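Acyl-CoA dehydrogenase (Bacillus subtilis, PDB 5LNX) catalyses the FAD-dependent oxidation of 2,3-saturated acyl-CoA to 2,3-dehydroacyl-CoA, passing the hydrogens to an acceptor. Local coordinates at residues A254-A259 with A284-R289; D63-I68 with H299-H304. All coordinates share one frame; numbering follows the deposited sequence.

Helix 277-305 is the element common to both contacts, and it shows how one long helix can serve different neighbours along its length. In its first half, in contact 1, it pairs with helix 229-265 inside the C-terminal helical domain; near its end, in contact 2, it receives helix 64-77 of the N-terminal domain. The two centres lie 23 Å apart and the nearest atoms about 13 Å apart, so they do not touch. Helix 229-265 also reaches contact 2, where Val239, Ile242 and Ala246 pack against Val64 and Ile68. On the side of contact 1, the side chain of Ala259 is about 10 Å from a bound FAD.

Contact 1: residues A254-A259 with A284-R289; sequences AALEHA and ADMATR
Ala254 O, two residues before the Leu256 that meets Met286, is gripped by two donors of His258. The backbone N of His258 makes the usual helical bond, while His258 ND1 reaches Ala254 O at 2.8 Å from the opposite face of the carbonyl plane, which turns the imidazole back along its own helix.

Across the contact the meeting is wholly apolar. Met286 sends its terminal methyl over the backbone of the other helix at Leu256, with Ala255 CB at 3.8 Å and Ala259 CB at 4.2 Å from Met286 CE. A bend at the last torsion (chi3 83°) lays the thioether end among these residues. The two segments belong to helices 229-265 and 277-305, consecutive antiparallel members of the helical bundle that forms the C-terminal domain of acyl-CoA dehydrogenases; locally the axes stand 9.8 Å apart with directions 147° from each other.

Leu256 runs the other way, sliding past Met286. Its CG is anti to the backbone N (chi1 171°), and the fork straddles two residues: Leu256 CD1 rests 3.8 Å from Met286 CB, and Leu256 CD2 4.1 Å from Ala287 CB. Beyond, Ala287 packs on Leu375 of the second subunit, and Ala259 touches Ile335, a residue of the FAD pocket.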
loop_
_atom_site.group_PDB
_atom_site.type_symbol
_atom_site.label_atom_id
_atom_site.label_comp_id
_atom_site.label_asym_id
_atom_site.label_seq_id
_atom_site.Cartn_x
_atom_site.Cartn_y
_atom_site.Cartn_z
ATOM N N ALA D 254 -15.628 0.427 -14.714
ATOM C CA ALA D 254 -15.697 -0.733 -15.615
ATOM C C ALA D 254 -15.045 -1.941 -14.961
ATOM O O ALA D 254 -15.594 -3.048 -14.977
ATOM C CB ALA D 254 -15.012 -0.420 -16.941
ATOM N N ALA D 255 -13.862 -1.745 -14.413
ATOM C CA ALA D 255 -13.194 -2.849 -13.688
ATOM C C ALA D 255 -14.113 -3.424 -12.605
ATOM O O ALA D 255 -14.230 -4.630 -12.454
ATOM C CB ALA D 255 -11.894 -2.375 -13.056
ATOM N N LEU D 256 -14.729 -2.526 -11.835
ATOM C CA LEU D 256 -15.556 -2.910 -10.709
ATOM C C LEU D 256 -16.807 -3.695 -11.148
ATOM O O LEU D 256 -17.041 -4.822 -10.712
ATOM C CB LEU D 256 -15.970 -1.663 -9.941
ATOM C CG LEU D 256 -17.012 -1.887 -8.847
ATOM C CD1 LEU D 256 -16.415 -2.719 -7.711
ATOM C CD2 LEU D 256 -17.527 -0.549 -8.340
ATOM N N GLU D 257 -17.578 -3.079 -12.029
ATOM C CA GLU D 257 -18.832 -3.650 -12.493
ATOM C C GLU D 257 -18.618 -5.037 -13.119
ATOM O O GLU D 257 -19.324 -6.003 -12.771
ATOM C CB GLU D 257 -19.535 -2.680 -13.432
ATOM C CG GLU D 257 -19.853 -1.372 -12.656
ATOM C CD GLU D 257 -21.182 -1.327 -11.914
ATOM O OE1 GLU D 257 -22.229 -1.359 -12.571
ATOM O OE2 GLU D 257 -21.203 -1.119 -10.678
ATOM N N HIS D 258 -17.605 -5.151 -13.968
ATOM C CA HIS D 258 -17.261 -6.435 -14.553
ATOM C C HIS D 258 -16.891 -7.427 -13.460
ATOM O O HIS D 258 -17.348 -8.588 -13.464
ATOM C CB HIS D 258 -16.091 -6.310 -15.527
ATOM C CG HIS D 258 -16.469 -5.789 -16.875
ATOM N ND1 HIS D 258 -16.453 -4.447 -17.185
ATOM C CD2 HIS D 258 -16.858 -6.431 -18.000
ATOM C CE1 HIS D 258 -16.820 -4.287 -18.445
ATOM N NE2 HIS D 258 -17.065 -5.475 -18.963
ATOM N N ALA D 259 -16.063 -6.960 -12.523
ATOM C CA ALA D 259 -15.547 -7.806 -11.440
ATOM C C ALA D 259 -16.653 -8.354 -10.512
ATOM O O ALA D 259 -16.546 -9.463 -10.002
ATOM C CB ALA D 259 -14.525 -7.043 -10.617
ATOM N N ALA D 284 -15.008 -4.133 -2.497
ATOM C CA ALA D 284 -15.466 -3.059 -1.598
ATOM C C ALA D 284 -14.472 -1.905 -1.624
ATOM O O ALA D 284 -14.833 -0.740 -1.772
ATOM C CB ALA D 284 -15.611 -3.580 -0.192
ATOM N N ASP D 285 -13.218 -2.263 -1.501
ATOM C CA ASP D 285 -12.120 -1.338 -1.693
ATOM C C ASP D 285 -12.222 -0.617 -3.039
ATOM O O ASP D 285 -12.045 0.602 -3.108
ATOM C CB ASP D 285 -10.795 -2.091 -1.573
ATOM C CG ASP D 285 -10.463 -2.443 -0.140
ATOM O OD1 ASP D 285 -11.148 -1.928 0.787
ATOM O OD2 ASP D 285 -9.533 -3.233 0.076
ATOM N N MET D 286 -12.494 -1.381 -4.099
ATOM C CA MET D 286 -12.612 -0.820 -5.450
ATOM C C MET D 286 -13.718 0.208 -5.456
ATOM O O MET D 286 -13.572 1.317 -5.972
ATOM C CB MET D 286 -12.912 -1.905 -6.495
ATOM C CG MET D 286 -11.677 -2.636 -7.011
ATOM S SD MET D 286 -12.001 -4.209 -7.843
ATOM C CE MET D 286 -12.425 -3.645 -9.477
ATOM N N ALA D 287 -14.850 -0.187 -4.903
ATOM C CA ALA D 287 -16.047 0.663 -4.874
ATOM C C ALA D 287 -15.818 1.935 -4.065
ATOM O O ALA D 287 -16.321 2.990 -4.427
ATOM C CB ALA D 287 -17.227 -0.128 -4.310
ATOM N N THR D 288 -15.088 1.802 -2.954
ATOM C CA THR D 288 -14.836 2.894 -1.986
ATOM C C THR D 288 -13.879 3.959 -2.563
ATOM O O THR D 288 -14.083 5.176 -2.418
ATOM C CB THR D 288 -14.216 2.351 -0.661
ATOM O OG1 THR D 288 -15.172 1.538 0.055
ATOM C CG2 THR D 288 -13.775 3.483 0.253
ATOM N N ARG D 289 -12.831 3.478 -3.206
ATOM C CA ARG D 289 -11.852 4.338 -3.847
ATOM C C ARG D 289 -12.471 5.000 -5.086
ATOM O O ARG D 289 -11.988 6.022 -5.583
ATOM C CB ARG D 289 -10.588 3.523 -4.258
ATOM C CG ARG D 289 -9.723 2.754 -3.252
ATOM C CD ARG D 289 -9.396 3.507 -1.968
ATOM N NE ARG D 289 -7.994 3.939 -1.815
ATOM C CZ ARG D 289 -7.333 4.056 -0.656
ATOM N NH1 ARG D 289 -7.890 3.726 0.513
ATOM N NH2 ARG D 289 -6.086 4.510 -0.679
#

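Contact 2: residues D63-I68 with H299-H304; sequences DVVSYI and HAADLH
Asp63 is the N-cap of helix 64-77, placed just ahead of Val64, the first residue to press against Ala301 and His304. Its OD2 accepts a capping bond from Ser66 N (3.3 Å from Ser66 N to Asp63 OD2), met from above the carboxylate plane; the hydroxyl of Ser66 also approaches Asp63 OD2, but so closely that its geometry is doubtful. The capping bond closes the first turn, within which Val64 and Val65 lie.

Val64 points at the partner helix. Its CG1 stands between the backbone N and the carbonyl carbon (chi1 66°), the more crowded of the choices for a helical valine, and this branch lies over the backbone of the opposite turn, with Ala301 O as its nearest neighbour and His304 C at 4.4 Å from Val64 CG1. Val65 joins through CG2, which lies beside its backbone N and comes 4.1 Å from Ala301 O and 4.2 Å from Asp302 N.

One turn on from Val64, Ile68 closes the row by setting CG1 4.2 Å from Ala301 CB. Val64 and Ile68 also lean on Val239, Ile242 and Ala246 of helix 229-265, making this a three-helix junction that joins the N-terminal and C-terminal helical domains of the acyl-CoA dehydrogenase fold. The local axes run largely antiparallel, 145° between directions and 9.1 Å apart.

No hydrogen bond links the two segments, and the acidic groups stay at a distance, Asp63 OD1 being 6.8 Å from Asp302 OD1. Attachment therefore rests on aliphatic branches laid on the backbone and the small methyl of Ala301, while the Asp63 carboxylate caps its own helix, with a weak further bond to Gln7, where the helix N-terminus would be expected to favour a negative charge.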
loop_
_atom_site.group_PDB
_atom_site.type_symbol
_atom_site.label_atom_id
_atom_site.label_comp_id
_atom_site.label_asym_id
_atom_site.label_seq_id
_atom_site.Cartn_x
_atom_site.Cartn_y
_atom_site.Cartn_z
ATOM N N ASP D 63 -22.062 23.106 -19.986
ATOM C CA ASP D 63 -21.055 23.463 -18.995
ATOM C C ASP D 63 -20.006 22.356 -18.830
ATOM O O ASP D 63 -20.023 21.330 -19.513
ATOM C CB ASP D 63 -21.708 23.842 -17.648
ATOM C CG ASP D 63 -22.259 22.625 -16.881
ATOM O OD1 ASP D 63 -22.268 22.663 -15.627
ATOM O OD2 ASP D 63 -22.637 21.615 -17.516
ATOM N N VAL D 64 -19.078 22.588 -17.918
ATOM C CA VAL D 64 -17.879 21.771 -17.826
ATOM C C VAL D 64 -18.142 20.462 -17.054
ATOM O O VAL D 64 -17.524 19.433 -17.325
ATOM C CB VAL D 64 -16.723 22.615 -17.285
ATOM C CG1 VAL D 64 -16.985 23.013 -15.871
ATOM C CG2 VAL D 64 -15.361 21.948 -17.424
ATOM N N VAL D 65 -19.050 20.499 -16.089
ATOM C CA VAL D 65 -19.504 19.266 -15.420
ATOM C C VAL D 65 -20.126 18.284 -16.434
ATOM O O VAL D 65 -19.702 17.144 -16.539
ATOM C CB VAL D 65 -20.513 19.573 -14.301
ATOM C CG1 VAL D 65 -21.202 18.300 -13.798
ATOM C CG2 VAL D 65 -19.812 20.284 -13.155
ATOM N N SER D 66 -21.074 18.773 -17.227
ATOM C CA SER D 66 -21.669 17.984 -18.310
ATOM C C SER D 66 -20.625 17.370 -19.254
ATOM O O SER D 66 -20.762 16.232 -19.713
ATOM C CB SER D 66 -22.609 18.854 -19.123
ATOM O OG SER D 66 -23.615 19.427 -18.313
ATOM N N TYR D 67 -19.600 18.159 -19.557
ATOM C CA TYR D 67 -18.539 17.750 -20.457
ATOM C C TYR D 67 -17.692 16.644 -19.838
ATOM O O TYR D 67 -17.361 15.656 -20.485
ATOM C CB TYR D 67 -17.662 18.965 -20.804
ATOM C CG TYR D 67 -16.261 18.600 -21.266
ATOM C CD1 TYR D 67 -16.059 17.947 -22.471
ATOM C CD2 TYR D 67 -15.163 18.894 -20.482
ATOM C CE1 TYR D 67 -14.790 17.612 -22.897
ATOM C CE2 TYR D 67 -13.891 18.554 -20.882
ATOM C CZ TYR D 67 -13.703 17.926 -22.101
ATOM O OH TYR D 67 -12.426 17.582 -22.502
ATOM N N ILE D 68 -17.257 16.883 -18.620
ATOM C CA ILE D 68 -16.421 15.933 -17.877
ATOM C C ILE D 68 -17.218 14.678 -17.628
ATOM O O ILE D 68 -16.711 13.565 -17.723
ATOM C CB ILE D 68 -16.008 16.503 -16.519
ATOM C CG1 ILE D 68 -14.603 17.087 -16.583
ATOM C CG2 ILE D 68 -15.481 15.431 -15.572
ATOM C CD1 ILE D 68 -14.131 18.357 -17.259
ATOM N N HIS D 299 -16.014 17.752 -7.995
ATOM C CA HIS D 299 -15.810 18.979 -7.234
ATOM C C HIS D 299 -14.754 19.873 -7.916
ATOM O O HIS D 299 -14.882 21.101 -7.956
ATOM C CB HIS D 299 -15.389 18.676 -5.796
ATOM C CG HIS D 299 -15.031 19.893 -5.005
ATOM N ND1 HIS D 299 -15.921 20.920 -4.784
ATOM C CD2 HIS D 299 -13.878 20.257 -4.391
ATOM C CE1 HIS D 299 -15.337 21.863 -4.065
ATOM N NE2 HIS D 299 -14.098 21.485 -3.809
ATOM N N ALA D 300 -13.711 19.236 -8.434
ATOM C CA ALA D 300 -12.691 19.915 -9.238
ATOM C C ALA D 300 -13.306 20.604 -10.455
ATOM O O ALA D 300 -12.934 21.732 -10.810
ATOM C CB ALA D 300 -11.629 18.927 -9.687
ATOM N N ALA D 301 -14.226 19.902 -11.105
ATOM C CA ALA D 301 -14.899 20.407 -12.311
ATOM C C ALA D 301 -15.963 21.452 -11.972
ATOM O O ALA D 301 -16.280 22.319 -12.780
ATOM C CB ALA D 301 -15.528 19.268 -13.085
ATOM N N ASP D 302 -16.518 21.335 -10.774
ATOM C CA ASP D 302 -17.494 22.291 -10.251
ATOM C C ASP D 302 -16.809 23.612 -9.858
ATOM O O ASP D 302 -17.408 24.692 -9.929
ATOM C CB ASP D 302 -18.217 21.676 -9.043
ATOM C CG ASP D 302 -19.278 22.592 -8.449
ATOM O OD1 ASP D 302 -20.036 23.256 -9.202
ATOM O OD2 ASP D 302 -19.339 22.649 -7.198
ATOM N N LEU D 303 -15.568 23.508 -9.401
ATOM C CA LEU D 303 -14.753 24.687 -9.080
ATOM C C LEU D 303 -14.464 25.453 -10.354
ATOM O O LEU D 303 -14.706 26.649 -10.443
ATOM C CB LEU D 303 -13.421 24.289 -8.422
ATOM C CG LEU D 303 -13.453 23.993 -6.920
ATOM C CD1 LEU D 303 -12.096 23.401 -6.552
ATOM C CD2 LEU D 303 -13.747 25.209 -6.055
ATOM N N HIS D 304 -13.999 24.724 -11.351
ATOM C CA HIS D 304 -13.698 25.308 -12.633
ATOM C C HIS D 304 -14.925 25.921 -13.301
ATOM O O HIS D 304 -14.848 26.957 -13.973
ATOM C CB HIS D 304 -13.036 24.312 -13.579
ATOM C CG HIS D 304 -12.352 25.009 -14.706
ATOM N ND1 HIS D 304 -11.063 25.480 -14.575
ATOM C CD2 HIS D 304 -12.837 25.560 -15.843
ATOM C CE1 HIS D 304 -10.750 26.202 -15.636
ATOM N NE2 HIS D 304 -11.808 26.264 -16.421
#